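Local coordinates for protein MDM10 isoform 1 (Saccharomyces cerevisiae, PDB 7BTX) that forms part of the ERMES complex tethering the endoplasmic reticulum to mitochondria and takes part in late assembly steps of the outer-membrane TOM translocase, at residues Y4-T16 and L74-R86. Sequence-based numbering, arbitrary orientation.
Sequences YMDQVLRAFYQST and LYSDAQQLEKFMR
Phe-84 and Met-85, neighbours in the loop that follows strand 68-76, bury the most surface against helix 5-16 and show how consecutive loop side chains can line up along a helix. Phe-84 takes the C-terminal part of 4-16. Phe-84 CB packs 3.8 Å from Ala-11 CB, while the backbone carbonyl of Gln-14 lies over one face of the ring, toward its rim. The side chain of Gln-14 runs obliquely across the same phenyl group, amide and ring planes 61° apart, and its OE1 comes to 3.3 Å from Phe-84 CD2. Met-85 extends to the N-terminal end of 4-16. Bends at chi2 and chi3 bring its SD to 3.8 Å from Ala-11 CB, and CE meets both Val-8 CG2 and the hydroxyl end of Tyr-4, whose side chain it crosses at about a right angle.

The setting is a mitochondrial outer-membrane beta-barrel in which, as in VDAC and Tom40, an N-terminal helix lies inside against the wall: Leu-9 and Phe-12 touch Ile-158 of strand 152-162, and Phe-12 also meets Leu-141. On the side facing 74-86, Val-8 CG1 reaches Leu-74 CD1 of the strand itself at 3.7 Å. Further along, Phe-12 receives Leu-81 CD1 at its ring edge, and Ala-78 CB sits 3.7 Å from both Phe-12 CE1 and Ser-15 OG. With OG anti to the backbone N (chi1 179°), Ser-15 faces Gln-80 CB as well. Thr-16 OG1 donates a hydrogen bond to Phe-12 O at 2.9 Å, an oxygen that also accepts from Thr-16 N.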
loop_
_atom_site.group_PDB
_atom_site.type_symbol
_atom_site.label_atom_id
_atom_site.label_comp_id
_atom_site.label_asym_id
_atom_site.label_seq_id
_atom_site.Cartn_x
_atom_site.Cartn_y
_atom_site.Cartn_z
ATOM N N TYR D 4 -4.532 -18.117 18.721
ATOM C CA TYR D 4 -3.585 -19.166 19.074
ATOM C C TYR D 4 -3.365 -19.238 20.577
ATOM O O TYR D 4 -3.055 -20.307 21.109
ATOM C CB TYR D 4 -2.254 -18.955 18.363
ATOM C CG TYR D 4 -1.440 -20.221 18.258
ATOM C CD1 TYR D 4 -1.877 -21.282 17.476
ATOM C CD2 TYR D 4 -0.245 -20.363 18.953
ATOM C CE1 TYR D 4 -1.143 -22.447 17.377
ATOM C CE2 TYR D 4 0.501 -21.527 18.860
ATOM C CZ TYR D 4 0.045 -22.566 18.071
ATOM O OH TYR D 4 0.772 -23.727 17.965
ATOM N N MET D 5 -3.516 -18.113 21.275
ATOM C CA MET D 5 -3.275 -18.092 22.715
ATOM C C MET D 5 -4.359 -18.851 23.469
ATOM O O MET D 5 -4.124 -19.344 24.575
ATOM C CB MET D 5 -3.190 -16.650 23.207
ATOM C CG MET D 5 -2.404 -16.464 24.484
ATOM S SD MET D 5 -2.949 -15.043 25.446
ATOM C CE MET D 5 -2.103 -13.694 24.648
ATOM N N ASP D 6 -5.553 -18.962 22.883
ATOM C CA ASP D 6 -6.651 -19.645 23.553
ATOM C C ASP D 6 -6.698 -21.129 23.232
ATOM O O ASP D 6 -7.447 -21.866 23.879
ATOM C CB ASP D 6 -7.985 -18.999 23.184
ATOM C CG ASP D 6 -7.961 -17.495 23.326
ATOM O OD1 ASP D 6 -7.558 -17.002 24.400
ATOM O OD2 ASP D 6 -8.350 -16.804 22.364
ATOM N N GLN D 7 -5.935 -21.591 22.241
ATOM C CA GLN D 7 -5.834 -23.029 22.028
ATOM C C GLN D 7 -4.549 -23.595 22.610
ATOM O O GLN D 7 -4.447 -24.808 22.803
ATOM C CB GLN D 7 -5.950 -23.372 20.543
ATOM C CG GLN D 7 -5.117 -22.521 19.610
ATOM C CD GLN D 7 -5.506 -22.715 18.156
ATOM O OE1 GLN D 7 -6.128 -23.713 17.801
ATOM N NE2 GLN D 7 -5.153 -21.757 17.310
ATOM N N VAL D 8 -3.559 -22.742 22.879
ATOM C CA VAL D 8 -2.485 -23.118 23.792
ATOM C C VAL D 8 -3.043 -23.281 25.197
ATOM O O VAL D 8 -2.705 -24.230 25.915
ATOM C CB VAL D 8 -1.355 -22.068 23.747
ATOM C CG1 VAL D 8 -0.349 -22.307 24.838
ATOM C CG2 VAL D 8 -0.652 -22.093 22.419
ATOM N N LEU D 9 -3.940 -22.374 25.588
ATOM C CA LEU D 9 -4.506 -22.369 26.931
ATOM C C LEU D 9 -5.407 -23.575 27.159
ATOM O O LEU D 9 -5.363 -24.203 28.220
ATOM C CB LEU D 9 -5.275 -21.071 27.141
ATOM C CG LEU D 9 -6.186 -20.968 28.348
ATOM C CD1 LEU D 9 -5.319 -20.827 29.542
ATOM C CD2 LEU D 9 -7.103 -19.778 28.221
ATOM N N ARG D 10 -6.220 -23.925 26.166
ATOM C CA ARG D 10 -7.099 -25.075 26.318
ATOM C C ARG D 10 -6.335 -26.386 26.212
ATOM O O ARG D 10 -6.814 -27.416 26.693
ATOM C CB ARG D 10 -8.218 -25.023 25.281
ATOM N N ALA D 11 -5.156 -26.375 25.593
ATOM C CA ALA D 11 -4.348 -27.588 25.535
ATOM C C ALA D 11 -3.647 -27.838 26.860
ATOM O O ALA D 11 -3.346 -28.986 27.203
ATOM C CB ALA D 11 -3.328 -27.492 24.405
ATOM N N PHE D 12 -3.365 -26.773 27.610
ATOM C CA PHE D 12 -2.772 -26.929 28.932
ATOM C C PHE D 12 -3.819 -27.344 29.952
ATOM O O PHE D 12 -3.505 -28.024 30.934
ATOM C CB PHE D 12 -2.109 -25.626 29.356
ATOM C CG PHE D 12 -1.306 -25.737 30.610
ATOM C CD1 PHE D 12 -0.139 -26.476 30.635
ATOM C CD2 PHE D 12 -1.712 -25.097 31.763
ATOM C CE1 PHE D 12 0.600 -26.574 31.783
ATOM C CE2 PHE D 12 -0.975 -25.195 32.914
ATOM C CZ PHE D 12 0.180 -25.933 32.923
ATOM N N TYR D 13 -5.068 -26.936 29.734
ATOM C CA TYR D 13 -6.152 -27.310 30.628
ATOM C C TYR D 13 -6.518 -28.777 30.498
ATOM O O TYR D 13 -6.837 -29.412 31.505
ATOM C CB TYR D 13 -7.381 -26.454 30.340
ATOM C CG TYR D 13 -7.330 -25.056 30.907
ATOM C CD1 TYR D 13 -6.249 -24.621 31.655
ATOM C CD2 TYR D 13 -8.368 -24.173 30.684
ATOM C CE1 TYR D 13 -6.209 -23.349 32.166
ATOM C CE2 TYR D 13 -8.340 -22.901 31.194
ATOM C CZ TYR D 13 -7.261 -22.496 31.935
ATOM O OH TYR D 13 -7.229 -21.220 32.439
ATOM N N GLN D 14 -6.483 -29.325 29.289
ATOM C CA GLN D 14 -6.773 -30.732 29.068
ATOM C C GLN D 14 -5.598 -31.632 29.406
ATOM O O GLN D 14 -5.780 -32.847 29.517
ATOM C CB GLN D 14 -7.188 -30.967 27.614
ATOM C CG GLN D 14 -8.462 -30.261 27.199
ATOM C CD GLN D 14 -8.461 -29.896 25.731
ATOM O OE1 GLN D 14 -7.682 -30.439 24.949
ATOM N NE2 GLN D 14 -9.327 -28.967 25.351
ATOM N N SER D 15 -4.404 -31.070 29.564
ATOM C CA SER D 15 -3.222 -31.849 29.898
ATOM C C SER D 15 -2.965 -31.930 31.391
ATOM O O SER D 15 -2.428 -32.938 31.859
ATOM C CB SER D 15 -1.988 -31.258 29.211
ATOM O OG SER D 15 -0.827 -31.990 29.549
ATOM N N THR D 16 -3.332 -30.899 32.147
ATOM C CA THR D 16 -3.174 -30.893 33.592
ATOM C C THR D 16 -4.485 -31.140 34.322
ATOM O O THR D 16 -4.505 -31.102 35.556
ATOM C CB THR D 16 -2.563 -29.572 34.051
ATOM O OG1 THR D 16 -3.484 -28.505 33.810
ATOM C CG2 THR D 16 -1.303 -29.303 33.283
ATOM N N LEU D 74 7.048 -21.292 23.127
ATOM C CA LEU D 74 6.148 -22.066 23.974
ATOM C C LEU D 74 6.940 -23.131 24.714
ATOM O O LEU D 74 7.441 -24.077 24.102
ATOM C CB LEU D 74 5.022 -22.695 23.156
ATOM C CG LEU D 74 4.163 -23.753 23.844
ATOM C CD1 LEU D 74 3.305 -23.131 24.912
ATOM C CD2 LEU D 74 3.305 -24.457 22.833
ATOM N N TYR D 75 7.045 -22.977 26.027
ATOM C CA TYR D 75 7.669 -23.959 26.900
ATOM C C TYR D 75 6.680 -24.292 28.004
ATOM O O TYR D 75 6.008 -23.397 28.520
ATOM C CB TYR D 75 8.975 -23.421 27.480
ATOM C CG TYR D 75 9.495 -24.231 28.635
ATOM C CD1 TYR D 75 9.963 -25.521 28.444
ATOM C CD2 TYR D 75 9.506 -23.712 29.919
ATOM C CE1 TYR D 75 10.430 -26.271 29.497
ATOM C CE2 TYR D 75 9.972 -24.455 30.980
ATOM C CZ TYR D 75 10.433 -25.733 30.762
ATOM O OH TYR D 75 10.899 -26.477 31.819
ATOM N N SER D 76 6.581 -25.566 28.362
ATOM C CA SER D 76 5.678 -25.990 29.418
ATOM C C SER D 76 6.215 -27.214 30.148
ATOM O O SER D 76 6.871 -28.074 29.557
ATOM C CB SER D 76 4.305 -26.305 28.862
ATOM O OG SER D 76 4.312 -27.568 28.231
ATOM N N ASP D 77 5.916 -27.285 31.447
ATOM C CA ASP D 77 6.285 -28.448 32.248
ATOM C C ASP D 77 5.400 -29.647 31.951
ATOM O O ASP D 77 5.832 -30.788 32.134
ATOM C CB ASP D 77 6.199 -28.126 33.740
ATOM C CG ASP D 77 7.098 -26.987 34.146
ATOM O OD1 ASP D 77 7.663 -26.327 33.253
ATOM O OD2 ASP D 77 7.236 -26.748 35.362
ATOM N N ALA D 78 4.163 -29.409 31.520
ATOM C CA ALA D 78 3.242 -30.486 31.178
ATOM C C ALA D 78 3.717 -31.154 29.899
ATOM O O ALA D 78 3.507 -30.630 28.802
ATOM C CB ALA D 78 1.829 -29.940 31.012
ATOM N N GLN D 79 4.331 -32.324 30.029
ATOM C CA GLN D 79 5.025 -32.948 28.910
ATOM C C GLN D 79 4.105 -33.759 28.009
ATOM O O GLN D 79 4.585 -34.663 27.315
ATOM C CB GLN D 79 6.162 -33.833 29.427
ATOM C CG GLN D 79 7.475 -33.095 29.682
ATOM C CD GLN D 79 8.000 -32.356 28.459
ATOM O OE1 GLN D 79 7.724 -31.172 28.261
ATOM N NE2 GLN D 79 8.767 -33.057 27.633
ATOM N N GLN D 80 2.804 -33.475 28.013
ATOM C CA GLN D 80 1.836 -34.125 27.141
ATOM C C GLN D 80 1.046 -33.099 26.336
ATOM O O GLN D 80 -0.078 -33.370 25.913
ATOM C CB GLN D 80 0.884 -35.001 27.953
ATOM C CG GLN D 80 1.540 -36.151 28.709
ATOM C CD GLN D 80 2.062 -35.734 30.075
ATOM O OE1 GLN D 80 1.685 -34.685 30.601
ATOM N NE2 GLN D 80 2.930 -36.553 30.655
ATOM N N LEU D 81 1.626 -31.920 26.112
ATOM C CA LEU D 81 0.830 -30.762 25.723
ATOM C C LEU D 81 0.498 -30.753 24.238
ATOM O O LEU D 81 -0.624 -30.405 23.860
ATOM C CB LEU D 81 1.562 -29.478 26.109
ATOM C CG LEU D 81 0.801 -28.155 26.045
ATOM C CD1 LEU D 81 1.120 -27.372 27.271
ATOM C CD2 LEU D 81 1.192 -27.351 24.830
ATOM N N GLU D 82 1.443 -31.122 23.382
ATOM C CA GLU D 82 1.252 -30.972 21.946
ATOM C C GLU D 82 0.510 -32.140 21.308
ATOM O O GLU D 82 0.311 -32.136 20.088
ATOM C CB GLU D 82 2.592 -30.738 21.256
ATOM C CG GLU D 82 3.157 -29.364 21.571
ATOM C CD GLU D 82 4.329 -28.996 20.698
ATOM O OE1 GLU D 82 4.108 -28.278 19.701
ATOM O OE2 GLU D 82 5.465 -29.412 21.005
ATOM N N LYS D 83 0.090 -33.130 22.095
ATOM C CA LYS D 83 -0.952 -34.035 21.634
ATOM C C LYS D 83 -2.324 -33.381 21.666
ATOM O O LYS D 83 -3.249 -33.873 21.012
ATOM C CB LYS D 83 -0.981 -35.308 22.481
ATOM C CG LYS D 83 0.309 -36.108 22.468
ATOM C CD LYS D 83 0.195 -37.331 23.364
ATOM C CE LYS D 83 0.651 -37.029 24.777
ATOM N NZ LYS D 83 2.071 -36.592 24.810
ATOM N N PHE D 84 -2.471 -32.288 22.412
ATOM C CA PHE D 84 -3.723 -31.559 22.534
ATOM C C PHE D 84 -3.724 -30.274 21.722
ATOM O O PHE D 84 -4.716 -29.540 21.745
ATOM C CB PHE D 84 -4.006 -31.240 24.002
ATOM C CG PHE D 84 -4.269 -32.452 24.848
ATOM C CD1 PHE D 84 -3.227 -33.114 25.473
ATOM C CD2 PHE D 84 -5.559 -32.921 25.024
ATOM C CE1 PHE D 84 -3.461 -34.224 26.252
ATOM C CE2 PHE D 84 -5.801 -34.031 25.807
ATOM C CZ PHE D 84 -4.748 -34.683 26.420
ATOM N N MET D 85 -2.640 -29.989 21.003
ATOM C CA MET D 85 -2.505 -28.765 20.226
ATOM C C MET D 85 -3.036 -28.905 18.807
ATOM O O MET D 85 -2.661 -28.116 17.933
ATOM C CB MET D 85 -1.045 -28.323 20.202
ATOM C CG MET D 85 -0.573 -27.776 21.524
ATOM S SD MET D 85 -1.063 -26.068 21.739
ATOM C CE MET D 85 0.248 -25.303 20.816
ATOM N N ARG D 86 -3.885 -29.897 18.559
ATOM C CA ARG D 86 -4.601 -30.016 17.303
ATOM C C ARG D 86 -6.103 -30.075 17.524
ATOM O O ARG D 86 -6.849 -30.224 16.548
ATOM C CB ARG D 86 -4.144 -31.263 16.526
ATOM C CG ARG D 86 -2.660 -31.293 16.174
ATOM C CD ARG D 86 -1.883 -32.176 17.144
ATOM N NE ARG D 86 -0.440 -32.099 16.944
ATOM C CZ ARG D 86 0.260 -32.954 16.206
ATOM N NH1 ARG D 86 1.573 -32.808 16.087
ATOM N NH2 ARG D 86 -0.348 -33.956 15.588
#